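Local coordinates for acetyl-CoA acetyltransferase (Elizabethkingia anophelis NUHP1, PDB 6BN2), which probably condenses two acetyl-CoA molecules into acetoacetyl-CoA, and catalyses the reverse cleavage, as a member of the thiolase family, at residues V115-A120 with V265-E270. Sequence-based numbering, arbitrary orientation. Where two conformers were deposited one is given.
Sequences VEAIVA and VLMSKE
Two donors grip Glu116 OE1: the hydroxyl Ser268 OG, 2.6 Å away and approaching from above the carboxylate plane, and a water that also donates to Glu270 OE1. The water links two carboxylates, with Glu116 OE1 and Glu270 OE1 4.4 Å apart; their like charges are probably eased by it and by Lys10, in a salt bridge with Glu116 OE2. This cluster closes one end of an antiparallel strand pair, 117-125 with 258-268, in the mixed sheet of the thiolase fold; the backbone bond there runs from Ser268 N to Glu116 O (3.1 Å, 159° at the hydrogen). Ser268 is the N-cap of helix 269-274, and its OG also accepts from Lys271 N. A bend at chi2 (-71°) turns the Glu116 carboxylate to the serine. Further along, Ile118 and Leu266 form a hydrogen-bonded pair: Leu266 N donates to Ile118 O at 2.8 Å, almost straight (174° at the hydrogen), and Ile118 N returns a bond to Leu266 O at 3.0 Å. Their side chains run side by side on the face where helix 98-111 meets Ile118, with Ile118 CG2 3.7 Å from Leu266 CB. On the other face lie two non-hydrogen-bonded pairs. Ala117 CB rests 3.9 Å from Met267 CG, and the valine branches Val119 CG2 and Val265 CG2 meet at 4.1 Å.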
# COMPACT_ATOMS: atom_id res chain seq x y z
N VAL A 115 -10.59 -15.45 -1.45
CA VAL A 115 -11.79 -14.73 -1.04
C VAL A 115 -12.86 -14.89 -2.10
O VAL A 115 -12.57 -15.08 -3.29
CB VAL A 115 -11.53 -13.22 -0.81
CG1 VAL A 115 -10.47 -13.01 0.31
CG2 VAL A 115 -11.10 -12.56 -2.11
N GLU A 116 -14.12 -14.79 -1.66
CA GLU A 116 -15.28 -14.82 -2.55
C GLU A 116 -15.90 -13.44 -2.75
O GLU A 116 -16.63 -13.25 -3.72
CB GLU A 116 -16.35 -15.76 -2.00
CG GLU A 116 -15.86 -17.19 -1.79
CD GLU A 116 -15.62 -17.92 -3.09
OE1 GLU A 116 -16.58 -18.05 -3.91
OE2 GLU A 116 -14.48 -18.38 -3.30
N ALA A 117 -15.63 -12.49 -1.85
CA ALA A 117 -16.17 -11.15 -1.97
C ALA A 117 -15.17 -10.20 -1.35
O ALA A 117 -14.69 -10.46 -0.24
CB ALA A 117 -17.54 -11.01 -1.27
N ILE A 118 -14.88 -9.10 -2.05
CA ILE A 118 -13.81 -8.20 -1.64
C ILE A 118 -14.13 -6.80 -2.14
O ILE A 118 -14.72 -6.63 -3.22
CB ILE A 118 -12.45 -8.73 -2.16
CG1 ILE A 118 -11.29 -7.82 -1.72
CG2 ILE A 118 -12.45 -8.94 -3.67
CD1 ILE A 118 -9.90 -8.51 -1.87
N VAL A 119 -13.77 -5.79 -1.34
CA VAL A 119 -13.93 -4.38 -1.72
C VAL A 119 -12.59 -3.87 -2.21
O VAL A 119 -11.55 -4.12 -1.58
CB VAL A 119 -14.42 -3.53 -0.53
CG1 VAL A 119 -14.23 -2.03 -0.82
CG2 VAL A 119 -15.89 -3.85 -0.18
N ALA A 120 -12.60 -3.14 -3.33
CA ALA A 120 -11.38 -2.49 -3.81
C ALA A 120 -11.73 -1.09 -4.30
O ALA A 120 -12.76 -0.89 -4.95
CB ALA A 120 -10.70 -3.29 -4.94
N VAL A 265 -17.20 -3.51 -5.47
CA VAL A 265 -17.30 -4.82 -4.84
C VAL A 265 -17.09 -5.87 -5.92
O VAL A 265 -17.77 -5.85 -6.95
CB VAL A 265 -18.65 -5.03 -4.14
CG1 VAL A 265 -18.69 -6.46 -3.57
CG2 VAL A 265 -18.86 -4.00 -3.00
N LEU A 266 -16.13 -6.77 -5.69
CA LEU A 266 -15.80 -7.88 -6.57
C LEU A 266 -16.28 -9.19 -5.96
O LEU A 266 -16.21 -9.38 -4.74
CB LEU A 266 -14.28 -7.96 -6.77
CG LEU A 266 -13.63 -7.30 -7.98
CD1 LEU A 266 -14.14 -5.92 -8.22
CD2 LEU A 266 -12.12 -7.31 -7.79
N MET A 267 -16.73 -10.12 -6.81
CA MET A 267 -17.20 -11.40 -6.31
C MET A 267 -16.86 -12.51 -7.29
O MET A 267 -16.77 -12.28 -8.51
CB MET A 267 -18.72 -11.44 -6.11
CG MET A 267 -19.19 -10.77 -4.85
SD MET A 267 -20.96 -10.92 -4.64
CE MET A 267 -21.15 -9.83 -3.22
N SER A 268 -16.72 -13.71 -6.75
CA SER A 268 -16.72 -14.91 -7.57
C SER A 268 -18.11 -15.17 -8.14
O SER A 268 -19.13 -14.66 -7.65
CB SER A 268 -16.28 -16.12 -6.75
OG SER A 268 -17.27 -16.43 -5.76
N LYS A 269 -18.15 -16.00 -9.18
CA LYS A 269 -19.43 -16.43 -9.76
C LYS A 269 -20.29 -17.12 -8.72
O LYS A 269 -21.49 -16.84 -8.58
CB LYS A 269 -19.16 -17.35 -10.95
CG LYS A 269 -20.43 -17.91 -11.61
CD LYS A 269 -20.08 -18.56 -12.94
CE LYS A 269 -21.30 -19.20 -13.59
NZ LYS A 269 -21.74 -20.41 -12.84
N GLU A 270 -19.69 -18.05 -7.96
CA GLU A 270 -20.45 -18.82 -6.99
C GLU A 270 -21.07 -17.91 -5.94
O GLU A 270 -22.24 -18.06 -5.58
CB GLU A 270 -19.55 -19.88 -6.36
CG GLU A 270 -20.21 -20.76 -5.34
CD GLU A 270 -19.23 -21.74 -4.72
OE1 GLU A 270 -18.12 -21.90 -5.28
OE2 GLU A 270 -19.57 -22.34 -3.68
O HOH W 1 -15.87 -19.77 -5.92